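AA9 family lytic polysaccharide monooxygenase D (Myceliophthora thermophila, PDB 5UFV) depolymerises crystalline and amorphous polysaccharides such as cellulose by copper-dependent oxidative cleavage of glycosidic bonds, giving C1-oxidised products. Local coordinates at residues Gly78-Trp83 and Lys136-Lys141; Ala107-Asp112 and Val116-Glu121; Leu152-Leu157 and Ala191-Tyr196; Glu156-His161 and Pro166-Glu171. All coordinates share one frame; numbering follows the deposited sequence.

Contact 1 of 4, residues Gly78-Trp83 and Lys136-Lys141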
loop_
_atom_site.group_PDB
_atom_site.type_symbol
_atom_site.label_atom_id
_atom_site.label_comp_id
_atom_site.label_asym_id
_atom_site.label_seq_id
_atom_site.Cartn_x
_atom_site.Cartn_y
_atom_site.Cartn_z
ATOM N N GLY A 78 7.421 -4.278 -9.837
ATOM C CA GLY A 78 7.661 -3.800 -8.505
ATOM C C GLY A 78 6.644 -4.397 -7.541
ATOM O O GLY A 78 5.649 -5.007 -7.953
ATOM N N PRO A 79 6.882 -4.228 -6.236
ATOM C CA PRO A 79 5.991 -4.790 -5.239
ATOM C C PRO A 79 4.687 -4.020 -4.937
ATOM O O PRO A 79 4.529 -2.843 -5.271
ATOM C CB PRO A 79 6.869 -4.828 -3.986
ATOM C CG PRO A 79 7.788 -3.695 -4.158
ATOM C CD PRO A 79 8.106 -3.688 -5.626
ATOM N N ILE A 80 3.774 -4.740 -4.308
ATOM C CA ILE A 80 2.545 -4.208 -3.783
ATOM C C ILE A 80 2.676 -4.334 -2.278
ATOM O O ILE A 80 3.040 -5.398 -1.795
ATOM C CB ILE A 80 1.359 -5.100 -4.204
ATOM C CG1 ILE A 80 1.257 -5.145 -5.718
ATOM C CG2 ILE A 80 0.070 -4.604 -3.594
ATOM C CD1 ILE A 80 0.186 -6.074 -6.217
ATOM N N LEU A 81 2.372 -3.265 -1.550
ATOM C CA LEU A 81 2.291 -3.332 -0.109
ATOM C C LEU A 81 0.977 -2.751 0.407
ATOM O O LEU A 81 0.521 -1.713 -0.079
ATOM C CB LEU A 81 3.439 -2.564 0.510
ATOM C CG LEU A 81 4.822 -3.211 0.344
ATOM C CD1 LEU A 81 5.434 -2.900 -1.008
ATOM C CD2 LEU A 81 5.755 -2.738 1.455
ATOM N N VAL A 82 0.383 -3.419 1.397
ATOM C CA VAL A 82 -0.792 -2.916 2.043
ATOM C C VAL A 82 -0.551 -2.908 3.519
ATOM O O VAL A 82 -0.198 -3.927 4.085
ATOM C CB VAL A 82 -1.996 -3.805 1.777
ATOM C CG1 VAL A 82 -3.248 -3.142 2.338
ATOM C CG2 VAL A 82 -2.120 -4.113 0.282
ATOM N N TRP A 83 -0.757 -1.758 4.146
ATOM C CA TRP A 83 -0.443 -1.564 5.535
ATOM C C TRP A 83 -1.634 -1.044 6.273
ATOM O O TRP A 83 -2.553 -0.512 5.696
ATOM C CB TRP A 83 0.601 -0.477 5.711
ATOM C CG TRP A 83 1.869 -0.553 4.914
ATOM C CD1 TRP A 83 2.012 -0.378 3.565
ATOM C CD2 TRP A 83 3.192 -0.719 5.438
ATOM N NE1 TRP A 83 3.343 -0.477 3.213
ATOM C CE2 TRP A 83 4.085 -0.676 4.343
ATOM C CE3 TRP A 83 3.706 -0.903 6.724
ATOM C CZ2 TRP A 83 5.450 -0.798 4.497
ATOM C CZ3 TRP A 83 5.074 -1.029 6.874
ATOM C CH2 TRP A 83 5.928 -0.968 5.774
ATOM N N LYS A 136 -8.473 -2.484 -12.317
ATOM C CA LYS A 136 -8.003 -3.686 -11.675
ATOM C C LYS A 136 -7.971 -3.498 -10.184
ATOM O O LYS A 136 -7.810 -2.391 -9.678
ATOM C CB LYS A 136 -6.604 -4.039 -12.174
ATOM C CG LYS A 136 -6.535 -4.345 -13.661
ATOM C CD LYS A 136 -7.600 -5.341 -14.051
ATOM C CE LYS A 136 -7.284 -6.026 -15.371
ATOM N NZ LYS A 136 -7.027 -5.017 -16.408
ATOM N N SER A 137 -8.098 -4.601 -9.476
ATOM C CA SER A 137 -8.313 -4.558 -8.053
ATOM C C SER A 137 -7.369 -5.475 -7.321
ATOM O O SER A 137 -6.871 -6.441 -7.889
ATOM C CB SER A 137 -9.755 -4.979 -7.744
ATOM O OG SER A 137 -10.707 -4.190 -8.453
ATOM N N TRP A 138 -7.136 -5.164 -6.045
ATOM C CA TRP A 138 -6.338 -6.023 -5.156
ATOM C C TRP A 138 -7.071 -6.216 -3.860
ATOM O O TRP A 138 -7.520 -5.255 -3.263
ATOM C CB TRP A 138 -4.953 -5.432 -4.871
ATOM C CG TRP A 138 -4.038 -6.462 -4.247
ATOM C CD1 TRP A 138 -3.838 -6.686 -2.902
ATOM C CD2 TRP A 138 -3.263 -7.449 -4.937
ATOM N NE1 TRP A 138 -2.963 -7.735 -2.723
ATOM C CE2 TRP A 138 -2.601 -8.228 -3.950
ATOM C CE3 TRP A 138 -3.083 -7.769 -6.284
ATOM C CZ2 TRP A 138 -1.737 -9.299 -4.275
ATOM C CZ3 TRP A 138 -2.234 -8.841 -6.614
ATOM C CH2 TRP A 138 -1.567 -9.594 -5.605
ATOM N N SER A 139 -7.188 -7.462 -3.431
ATOM C CA SER A 139 -7.927 -7.811 -2.219
ATOM C C SER A 139 -7.018 -8.340 -1.085
ATOM O O SER A 139 -6.136 -9.185 -1.307
ATOM C CB SER A 139 -8.962 -8.873 -2.558
ATOM O OG SER A 139 -10.062 -8.302 -3.226
ATOM N N SER A 140 -7.263 -7.853 0.125
ATOM C CA SER A 140 -6.519 -8.246 1.307
ATOM C C SER A 140 -7.509 -8.527 2.447
ATOM O O SER A 140 -8.477 -7.797 2.617
ATOM C CB SER A 140 -5.587 -7.120 1.736
ATOM O OG SER A 140 -4.614 -6.818 0.754
ATOM N N LYS A 141 -7.267 -9.581 3.220
ATOM C CA LYS A 141 -8.031 -9.835 4.432
ATOM C C LYS A 141 -7.490 -9.006 5.570
ATOM O O LYS A 141 -6.302 -8.971 5.772
ATOM C CB LYS A 141 -7.957 -11.301 4.829
ATOM C CG LYS A 141 -8.908 -12.142 4.025
ATOM C CD LYS A 141 -8.826 -13.618 4.379
ATOM C CE LYS A 141 -9.736 -14.384 3.423
ATOM N NZ LYS A 141 -9.630 -15.854 3.583
#

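Contact 2 of 4, residues Ala107-Asp112 and Val116-Glu121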
loop_
_atom_site.group_PDB
_atom_site.type_symbol
_atom_site.label_atom_id
_atom_site.label_comp_id
_atom_site.label_asym_id
_atom_site.label_seq_id
_atom_site.Cartn_x
_atom_site.Cartn_y
_atom_site.Cartn_z
ATOM N N ALA A 107 3.052 -8.412 -2.222
ATOM C CA ALA A 107 3.320 -9.286 -3.351
ATOM C C ALA A 107 4.514 -8.726 -4.074
ATOM O O ALA A 107 4.663 -7.505 -4.169
ATOM C CB ALA A 107 2.120 -9.373 -4.272
ATOM N N GLY A 108 5.376 -9.617 -4.551
ATOM C CA GLY A 108 6.590 -9.241 -5.218
ATOM C C GLY A 108 6.823 -10.068 -6.454
ATOM O O GLY A 108 5.947 -10.213 -7.280
ATOM N N PHE A 109 8.029 -10.600 -6.565
ATOM C CA PHE A 109 8.511 -11.151 -7.789
ATOM C C PHE A 109 8.495 -12.663 -7.710
ATOM O O PHE A 109 8.993 -13.222 -6.765
ATOM C CB PHE A 109 9.935 -10.679 -8.026
ATOM C CG PHE A 109 10.547 -11.232 -9.274
ATOM C CD1 PHE A 109 10.137 -10.770 -10.516
ATOM C CD2 PHE A 109 11.498 -12.232 -9.210
ATOM C CE1 PHE A 109 10.678 -11.287 -11.670
ATOM C CE2 PHE A 109 12.048 -12.767 -10.369
ATOM C CZ PHE A 109 11.640 -12.284 -11.600
ATOM N N HIS A 110 7.947 -13.311 -8.728
ATOM C CA HIS A 110 7.823 -14.762 -8.742
ATOM C C HIS A 110 8.395 -15.372 -10.024
ATOM O O HIS A 110 8.152 -16.526 -10.320
ATOM C CB HIS A 110 6.343 -15.161 -8.536
ATOM C CG HIS A 110 5.438 -14.802 -9.685
ATOM N ND1 HIS A 110 4.461 -13.824 -9.589
ATOM C CD2 HIS A 110 5.343 -15.303 -10.948
ATOM C CE1 HIS A 110 3.812 -13.736 -10.743
ATOM N NE2 HIS A 110 4.331 -14.617 -11.584
ATOM N N GLY A 111 9.171 -14.614 -10.775
ATOM C CA GLY A 111 9.721 -15.105 -12.037
ATOM C C GLY A 111 10.838 -16.093 -11.833
ATOM O O GLY A 111 11.464 -16.117 -10.782
ATOM N N ASP A 112 11.111 -16.899 -12.842
ATOM C CA ASP A 112 12.067 -18.010 -12.671
ATOM C C ASP A 112 13.532 -17.570 -12.722
ATOM O O ASP A 112 14.421 -18.300 -12.283
ATOM C CB ASP A 112 11.803 -19.132 -13.679
ATOM C CG ASP A 112 12.080 -18.716 -15.101
ATOM O OD1 ASP A 112 12.500 -17.568 -15.313
ATOM O OD2 ASP A 112 11.887 -19.539 -16.015
ATOM N N VAL A 116 12.319 -15.296 -17.330
ATOM C CA VAL A 116 11.638 -14.115 -16.826
ATOM C C VAL A 116 12.541 -13.475 -15.760
ATOM O O VAL A 116 12.709 -14.018 -14.662
ATOM C CB VAL A 116 10.266 -14.492 -16.202
ATOM C CG1 VAL A 116 9.576 -13.279 -15.570
ATOM C CG2 VAL A 116 9.351 -15.131 -17.236
ATOM N N PHE A 117 13.121 -12.329 -16.087
ATOM C CA PHE A 117 13.949 -11.604 -15.144
ATOM C C PHE A 117 13.164 -10.509 -14.427
ATOM O O PHE A 117 12.001 -10.230 -14.754
ATOM C CB PHE A 117 15.129 -10.970 -15.873
ATOM C CG PHE A 117 15.896 -11.930 -16.724
ATOM C CD1 PHE A 117 16.933 -12.678 -16.185
ATOM C CD2 PHE A 117 15.577 -12.089 -18.073
ATOM C CE1 PHE A 117 17.640 -13.567 -16.981
ATOM C CE2 PHE A 117 16.288 -12.983 -18.877
ATOM C CZ PHE A 117 17.323 -13.717 -18.328
ATOM N N LEU A 118 13.833 -9.880 -13.462
ATOM C CA LEU A 118 13.278 -8.764 -12.695
ATOM C C LEU A 118 12.827 -7.642 -13.600
ATOM O O LEU A 118 11.830 -6.988 -13.293
ATOM C CB LEU A 118 14.292 -8.199 -11.691
ATOM C CG LEU A 118 14.717 -9.083 -10.513
ATOM C CD1 LEU A 118 15.890 -8.459 -9.783
ATOM C CD2 LEU A 118 13.585 -9.347 -9.536
ATOM N N ASP A 119 13.554 -7.418 -14.698
ATOM C CA ASP A 119 13.216 -6.349 -15.640
ATOM C C ASP A 119 12.351 -6.793 -16.825
ATOM O O ASP A 119 12.035 -5.978 -17.675
ATOM C CB ASP A 119 14.478 -5.643 -16.143
ATOM C CG ASP A 119 15.265 -6.459 -17.149
ATOM O OD1 ASP A 119 15.125 -7.698 -17.192
ATOM O OD2 ASP A 119 16.071 -5.852 -17.890
ATOM N N THR A 120 11.944 -8.061 -16.877
ATOM C CA THR A 120 11.135 -8.526 -17.993
ATOM C C THR A 120 9.746 -7.889 -17.967
ATOM O O THR A 120 9.084 -7.874 -16.934
ATOM C CB THR A 120 10.994 -10.050 -17.989
ATOM O OG1 THR A 120 12.279 -10.629 -18.216
ATOM C CG2 THR A 120 10.004 -10.524 -19.092
ATOM N N GLU A 121 9.317 -7.412 -19.133
ATOM C CA GLU A 121 8.068 -6.678 -19.306
ATOM C C GLU A 121 6.858 -7.589 -19.598
ATOM O O GLU A 121 5.846 -7.480 -18.927
ATOM C CB GLU A 121 8.252 -5.626 -20.403
ATOM C CG GLU A 121 7.014 -4.785 -20.701
ATOM C CD GLU A 121 6.655 -3.769 -19.620
ATOM O OE1 GLU A 121 7.422 -3.571 -18.638
ATOM O OE2 GLU A 121 5.581 -3.148 -19.785
#

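Contact 3 of 4, residues Leu152-Leu157 and Ala191-Tyr196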
loop_
_atom_site.group_PDB
_atom_site.type_symbol
_atom_site.label_atom_id
_atom_site.label_comp_id
_atom_site.label_asym_id
_atom_site.label_seq_id
_atom_site.Cartn_x
_atom_site.Cartn_y
_atom_site.Cartn_z
ATOM N N LEU A 152 -6.177 3.395 9.834
ATOM C CA LEU A 152 -5.909 3.764 8.449
ATOM C C LEU A 152 -5.433 2.520 7.746
ATOM O O LEU A 152 -4.825 1.649 8.355
ATOM C CB LEU A 152 -4.830 4.819 8.352
ATOM C CG LEU A 152 -4.955 6.017 9.289
ATOM C CD1 LEU A 152 -3.780 6.948 9.050
ATOM C CD2 LEU A 152 -6.267 6.740 9.067
ATOM N N VAL A 153 -5.729 2.432 6.462
ATOM C CA VAL A 153 -5.184 1.370 5.644
ATOM C C VAL A 153 -4.472 2.056 4.509
ATOM O O VAL A 153 -4.994 3.018 4.000
ATOM C CB VAL A 153 -6.276 0.469 5.085
ATOM C CG1 VAL A 153 -7.338 1.280 4.349
ATOM C CG2 VAL A 153 -5.664 -0.581 4.164
ATOM N N ARG A 154 -3.290 1.579 4.118
ATOM C CA ARG A 154 -2.452 2.280 3.123
ATOM C C ARG A 154 -2.028 1.326 2.017
ATOM O O ARG A 154 -1.426 0.271 2.296
ATOM C CB ARG A 154 -1.212 2.867 3.819
ATOM C CG ARG A 154 -0.113 3.393 2.917
ATOM C CD ARG A 154 0.977 3.993 3.785
ATOM N NE ARG A 154 2.063 4.517 2.972
ATOM C CZ ARG A 154 2.978 3.757 2.357
ATOM N NH1 ARG A 154 2.970 2.415 2.502
ATOM N NH2 ARG A 154 3.910 4.346 1.597
ATOM N N HIS A 155 -2.334 1.683 0.770
ATOM C CA HIS A 155 -1.921 0.876 -0.370
ATOM C C HIS A 155 -0.775 1.558 -1.011
ATOM O O HIS A 155 -0.808 2.762 -1.164
ATOM C CB HIS A 155 -3.049 0.697 -1.383
ATOM C CG HIS A 155 -4.152 -0.167 -0.876
ATOM N ND1 HIS A 155 -5.098 0.285 0.019
ATOM C CD2 HIS A 155 -4.414 -1.480 -1.064
ATOM C CE1 HIS A 155 -5.916 -0.702 0.332
ATOM N NE2 HIS A 155 -5.520 -1.783 -0.307
ATOM N N GLU A 156 0.233 0.785 -1.392
ATOM C CA GLU A 156 1.445 1.334 -1.919
ATOM C C GLU A 156 1.930 0.401 -2.982
ATOM O O GLU A 156 2.063 -0.812 -2.745
ATOM C CB GLU A 156 2.493 1.467 -0.812
ATOM C CG GLU A 156 3.891 1.909 -1.248
ATOM C CD GLU A 156 4.909 1.920 -0.085
ATOM O OE1 GLU A 156 4.760 1.121 0.884
ATOM O OE2 GLU A 156 5.868 2.743 -0.113
ATOM N N LEU A 157 2.168 0.983 -4.161
ATOM C CA LEU A 157 2.802 0.322 -5.275
ATOM C C LEU A 157 4.100 1.026 -5.482
ATOM O O LEU A 157 4.130 2.256 -5.483
ATOM C CB LEU A 157 1.993 0.485 -6.556
ATOM C CG LEU A 157 0.554 -0.017 -6.530
ATOM C CD1 LEU A 157 -0.025 0.065 -7.932
ATOM C CD2 LEU A 157 0.447 -1.428 -5.976
ATOM N N ALA A 191 6.544 -0.189 11.669
ATOM C CA ALA A 191 7.500 0.795 11.131
ATOM C C ALA A 191 6.876 2.182 11.019
ATOM O O ALA A 191 5.656 2.346 11.028
ATOM C CB ALA A 191 7.955 0.374 9.758
ATOM N N ALA A 192 7.739 3.178 10.921
ATOM C CA ALA A 192 7.342 4.509 10.541
ATOM C C ALA A 192 7.324 4.622 9.026
ATOM O O ALA A 192 8.019 3.876 8.327
ATOM C CB ALA A 192 8.323 5.519 11.126
ATOM N N ILE A 193 6.513 5.543 8.524
ATOM C CA ILE A 193 6.508 5.863 7.095
ATOM C C ILE A 193 6.408 7.382 6.940
ATOM O O ILE A 193 5.454 7.986 7.439
ATOM C CB ILE A 193 5.309 5.255 6.369
ATOM C CG1 ILE A 193 5.176 3.770 6.665
ATOM C CG2 ILE A 193 5.457 5.429 4.877
ATOM C CD1 ILE A 193 3.864 3.202 6.149
ATOM N N PRO A 194 7.378 8.030 6.298
ATOM C CA PRO A 194 8.635 7.436 5.816
ATOM C C PRO A 194 9.485 6.878 6.944
ATOM O O PRO A 194 9.290 7.265 8.095
ATOM C CB PRO A 194 9.362 8.633 5.190
ATOM C CG PRO A 194 8.777 9.831 5.865
ATOM C CD PRO A 194 7.351 9.494 6.142
ATOM N N GLY A 195 10.408 5.974 6.610
ATOM C CA GLY A 195 11.257 5.348 7.620
ATOM C C GLY A 195 11.518 3.863 7.435
ATOM O O GLY A 195 12.603 3.374 7.758
ATOM N N TYR A 196 10.535 3.131 6.929
ATOM C CA TYR A 196 10.672 1.680 6.813
ATOM C C TYR A 196 11.746 1.207 5.821
ATOM O O TYR A 196 12.136 0.026 5.822
ATOM C CB TYR A 196 9.317 1.047 6.464
ATOM C CG TYR A 196 8.866 1.201 5.028
ATOM C CD1 TYR A 196 9.198 0.251 4.073
ATOM C CD2 TYR A 196 8.080 2.280 4.634
ATOM C CE1 TYR A 196 8.779 0.375 2.770
ATOM C CE2 TYR A 196 7.649 2.415 3.324
ATOM C CZ TYR A 196 8.002 1.453 2.389
ATOM O OH TYR A 196 7.588 1.564 1.067
#

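Contact 4 of 4, residues Glu156-His161 and Pro166-Glu171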
loop_
_atom_site.group_PDB
_atom_site.type_symbol
_atom_site.label_atom_id
_atom_site.label_comp_id
_atom_site.label_asym_id
_atom_site.label_seq_id
_atom_site.Cartn_x
_atom_site.Cartn_y
_atom_site.Cartn_z
ATOM N N GLU A 156 0.233 0.785 -1.392
ATOM C CA GLU A 156 1.445 1.334 -1.919
ATOM C C GLU A 156 1.930 0.401 -2.982
ATOM O O GLU A 156 2.063 -0.812 -2.745
ATOM C CB GLU A 156 2.493 1.467 -0.812
ATOM C CG GLU A 156 3.891 1.909 -1.248
ATOM C CD GLU A 156 4.909 1.920 -0.085
ATOM O OE1 GLU A 156 4.760 1.121 0.884
ATOM O OE2 GLU A 156 5.868 2.743 -0.113
ATOM N N LEU A 157 2.168 0.983 -4.161
ATOM C CA LEU A 157 2.802 0.322 -5.275
ATOM C C LEU A 157 4.100 1.026 -5.482
ATOM O O LEU A 157 4.130 2.256 -5.483
ATOM C CB LEU A 157 1.993 0.485 -6.556
ATOM C CG LEU A 157 0.554 -0.017 -6.530
ATOM C CD1 LEU A 157 -0.025 0.065 -7.932
ATOM C CD2 LEU A 157 0.447 -1.428 -5.976
ATOM N N ILE A 158 5.170 0.249 -5.654
ATOM C CA ILE A 158 6.497 0.788 -5.904
ATOM C C ILE A 158 6.931 0.300 -7.278
ATOM O O ILE A 158 7.243 -0.880 -7.447
ATOM C CB ILE A 158 7.490 0.308 -4.871
ATOM C CG1 ILE A 158 6.979 0.582 -3.465
ATOM C CG2 ILE A 158 8.814 1.007 -5.068
ATOM C CD1 ILE A 158 7.934 0.065 -2.395
ATOM N N ALA A 159 6.920 1.196 -8.259
ATOM C CA ALA A 159 7.346 0.834 -9.592
ATOM C C ALA A 159 8.878 0.881 -9.660
ATOM O O ALA A 159 9.521 1.792 -9.128
ATOM C CB ALA A 159 6.728 1.753 -10.640
ATOM N N LEU A 160 9.449 -0.121 -10.317
ATOM C CA LEU A 160 10.895 -0.279 -10.398
ATOM C C LEU A 160 11.413 -0.410 -11.846
ATOM O O LEU A 160 12.508 -0.904 -12.040
ATOM C CB LEU A 160 11.293 -1.515 -9.572
ATOM C CG LEU A 160 10.927 -1.487 -8.073
ATOM C CD1 LEU A 160 11.260 -2.798 -7.389
ATOM C CD2 LEU A 160 11.650 -0.388 -7.353
ATOM N N HIS A 161 10.622 0.014 -12.844
ATOM C CA HIS A 161 11.048 -0.076 -14.248
ATOM C C HIS A 161 12.346 0.677 -14.484
ATOM O O HIS A 161 13.185 0.185 -15.249
ATOM C CB HIS A 161 9.975 0.430 -15.223
ATOM C CG HIS A 161 10.324 0.254 -16.681
ATOM N ND1 HIS A 161 10.742 1.301 -17.479
ATOM C CD2 HIS A 161 10.281 -0.831 -17.490
ATOM C CE1 HIS A 161 10.952 0.869 -18.709
ATOM N NE2 HIS A 161 10.684 -0.422 -18.742
ATOM N N PRO A 166 13.397 4.443 -8.046
ATOM C CA PRO A 166 12.124 3.971 -7.511
ATOM C C PRO A 166 11.039 5.058 -7.523
ATOM O O PRO A 166 11.346 6.234 -7.437
ATOM C CB PRO A 166 12.467 3.619 -6.071
ATOM C CG PRO A 166 13.560 4.591 -5.732
ATOM C CD PRO A 166 14.391 4.632 -6.975
ATOM N N GLN A 167 9.792 4.621 -7.635
ATOM C CA GLN A 167 8.647 5.480 -7.781
ATOM C C GLN A 167 7.572 4.890 -6.904
ATOM O O GLN A 167 7.071 3.834 -7.215
ATOM C CB GLN A 167 8.135 5.440 -9.198
ATOM C CG GLN A 167 9.014 6.083 -10.245
ATOM C CD GLN A 167 8.341 6.068 -11.609
ATOM O OE1 GLN A 167 7.271 5.500 -11.770
ATOM N NE2 GLN A 167 8.959 6.684 -12.586
ATOM N N PHE A 168 7.218 5.593 -5.834
ATOM C CA PHE A 168 6.212 5.174 -4.884
ATOM C C PHE A 168 4.872 5.841 -5.172
ATOM O O PHE A 168 4.824 7.017 -5.471
ATOM C CB PHE A 168 6.637 5.583 -3.497
ATOM C CG PHE A 168 7.985 5.042 -3.068
ATOM C CD1 PHE A 168 9.158 5.707 -3.385
ATOM C CD2 PHE A 168 8.066 3.912 -2.254
ATOM C CE1 PHE A 168 10.383 5.227 -2.946
ATOM C CE2 PHE A 168 9.297 3.430 -1.812
ATOM C CZ PHE A 168 10.455 4.087 -2.161
ATOM N N TYR A 169 3.788 5.078 -5.072
ATOM C CA TYR A 169 2.441 5.575 -5.329
ATOM C C TYR A 169 1.557 5.086 -4.192
ATOM O O TYR A 169 1.131 3.935 -4.231
ATOM C CB TYR A 169 1.902 5.011 -6.650
ATOM C CG TYR A 169 2.737 5.336 -7.867
ATOM C CD1 TYR A 169 3.866 4.592 -8.192
ATOM C CD2 TYR A 169 2.370 6.369 -8.701
ATOM C CE1 TYR A 169 4.599 4.884 -9.323
ATOM C CE2 TYR A 169 3.101 6.684 -9.828
ATOM C CZ TYR A 169 4.204 5.941 -10.134
ATOM O OH TYR A 169 4.893 6.298 -11.265
ATOM N N PRO A 170 1.308 5.941 -3.169
ATOM C CA PRO A 170 0.544 5.540 -1.991
ATOM C C PRO A 170 -0.744 6.317 -1.788
ATOM O O PRO A 170 -0.844 7.462 -2.215
ATOM C CB PRO A 170 1.496 5.907 -0.861
ATOM C CG PRO A 170 2.105 7.197 -1.354
ATOM C CD PRO A 170 2.138 7.126 -2.864
ATOM N N GLU A 171 -1.714 5.700 -1.111
ATOM C CA GLU A 171 -2.947 6.371 -0.691
ATOM C C GLU A 171 -3.423 5.736 0.613
ATOM O O GLU A 171 -3.147 4.556 0.839
ATOM C CB GLU A 171 -4.037 6.228 -1.754
ATOM C CG GLU A 171 -4.001 7.243 -2.890
ATOM C CD GLU A 171 -3.121 6.832 -4.060
ATOM O OE1 GLU A 171 -3.015 5.634 -4.371
ATOM O OE2 GLU A 171 -2.537 7.728 -4.694
#

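Contact 1 of 4, residues Gly78-Trp83 and Lys136-Lys141
Ser140 OG and Trp138 NE1 both hydrogen-bond to the same atom, OD2 of Asp105, and Ser140 also touches Val82. The contact lies inside the beta-sandwich of the AA9 family. Strand 80-83 belongs to one sheet and strand 136-141 to the other. Their axes approach to 9.4 Å and cross at -43°, one strand from each of the two packed sheets. Ile80 and Val82 point from one side, Trp138 and Ser140 from the other. The main apolar meeting is between Ile80 and Trp138. CG1 of Ile80 stands beside its own backbone N (chi1 -60°) and CD1 continues the chain fully extended, which carries that methyl across to the indole. Trp138 has CG opposite its backbone N (chi1 -166°), and this swings the indole toward strand 80-83. Ile80 CD1 then lies 3.7 Å from the centroid of the six-membered ring of Trp138, a CH-pi contact over the face. Val82 reaches the same indole more loosely and obliquely, with CG2 4.4 Å from Trp138 CD1. Asp105 OD2, on strand 101-107, thus holds the indole N-H while Ile80 packs over the benzene part. Trp70, on strand 65-70, also touches the Trp138 side chain. Beside the indole, Val82 CG2 sits 3.7 Å from Ser140 OG, a methyl against a hydroxyl oxygen.

Contact 2 of 4, residues Ala107-Asp112 and Val116-Glu121
This is a surface contact between two limbs of the long loop that joins strand 101-107 to strand 136-141. It is centred on the ring of Phe109, which is held between Leu118 and the chain at Gly111. Leu118 CD2 sits over the middle of one face, 3.6 Å from the ring centroid of Phe109, a CH-pi contact. Gly111 N lies over the opposite face, 3.4 Å above the ring plane of Phe109. Val116 O meets the ring at its edge, in plane, 3.7 Å from Phe109 CZ. Phe109 CG stands opposite its backbone N (chi1 179°), which sends the ring across to the other limb. At Gly111 a CB would clash with Phe109 CZ. With an alanine at Phe109, Leu118 CD2 would probably lose the ring it packs on, and a gap would open between the limbs. Asp112 closes the far end: Val116 N donates to Asp112 OD1 (3.0 Å, 167°) on the syn side, tilted somewhat out of the carboxylate plane. The same OD1 accepts from Thr114 N, an Asx turn, and OD2 bonds Thr115 OG1. Phe117 to Thr120 form a type I turn, in which Phe117 N donates to Thr120 OG1. Leu118 O accepts from Trp126 NE1, and the Trp126 ring meets that of Phe109. At its inner end the loop leaves strand 101-107 at Ala107, which pairs through its backbone with Ile80 of strand 80-86.

Contact 3 of 4, residues Leu152-Leu157 and Ala191-Tyr196
Tyr196 OH donates a hydrogen bond to Glu156 OE2. It is modelled at a very short 2.4 Å, so its exact length is doubtful. Glu156 OE2 lies at the edge of the Tyr196 ring, in its plane, and carboxylate and ring are turned 77° apart. Beside this pair, Ile193 CG2 lies over one face of the Arg154 guanidinium, 3.8 Å from Arg154 NH2. Ile193 CD1 packs alongside the chain, 3.8 Å from Arg154 CD. Arg154 in turn grips Glu156 end-on. NH1 bonds Glu156 OE1 at 2.7 Å in a salt bridge and NH2 bonds Glu156 OE2 at 3.1 Å, both coming from above the carboxylate plane. All this sits on one face of strand 149-159, in the larger sheet of the AA9 beta-sandwich, beneath the loop that follows strand 190-191. That loop contains a cis peptide bond before Pro194. Arg154 is extended from CG to NE, with CG opposite the backbone N (chi1 169°), which brings NH1 and NH2 over the carboxylate of Glu156. A leucine in place of Arg154 would probably leave the buried Glu156 carboxylate without its charge partner. Further out, Arg47 O accepts from Arg154 NE, Leu46 O accepts from Arg154 NH2, and Trp83 NE1 donates to Glu156 OE1.

Contact 4 of 4, residues Glu156-His161 and Pro166-Glu171
Ile158 and Phe168 take matching first torsions (chi1 -53° and -57°), with Ile158 CG1 and Phe168 CG each beside the backbone N. On this non-hydrogen-bonded pair, the like torsions lay the two side chains side by side. Ile158 CD1 lies 3.7 Å from Phe168 CE2, and Ile158 CG2 stands over one face of the ring toward its rim. Glu156 OE2 meets the same ring at its edge, 3.3 Å from Phe168 CD2. Tyr169 faces the other side of the sheet, where its CE1 is 4.0 Å from Ala159 CB. The backbones form an antiparallel hairpin. Leu157 with Tyr169 and Ala159 with Gln167 are its hydrogen-bonded pairs, each with two N-H...O bonds, among them Ala159 N to Gln167 O at 2.8 Å. Tyr169 is a copper ligand. Its OH donates to Gln167 OE1 at 2.6 Å, from above the amide carbonyl plane, which holds the phenol beside Gln167, a residue that probably takes part in binding dioxygen. A weak hydrogen bond joins Tyr169 OH to N of the methylated His1, and Trp73 meets the Tyr169 ring edge-to-face. Within the sheet, strand 149-159 lies between strand 167-177 and strand 80-86, and strand 58-60 runs parallel along the outer side of strand 167-177.

How the contacts relate
Contacts 1, 3 and 4 are joined through the larger sheet. Leu81 N bonds Glu156 O at 2.7 Å, linking the strand of contact 1 to the one used by contacts 3 and 4, which share Glu156 and Leu157. Contact 4 reaches the copper site, with the Tyr169 side chain about 3 Å from the metal. The side chains of Glu156 and Ile80 lie about 13 and 14 Å from the copper, so contacts 1 and 3 stand back from the metal. Contact 2 is nested in the loop closed by contact 1, their centres about 17 Å apart. At Glu121 it comes near His161, which probably binds dioxygen: Glu121 OE1 is 4.1 Å from His161 CD2.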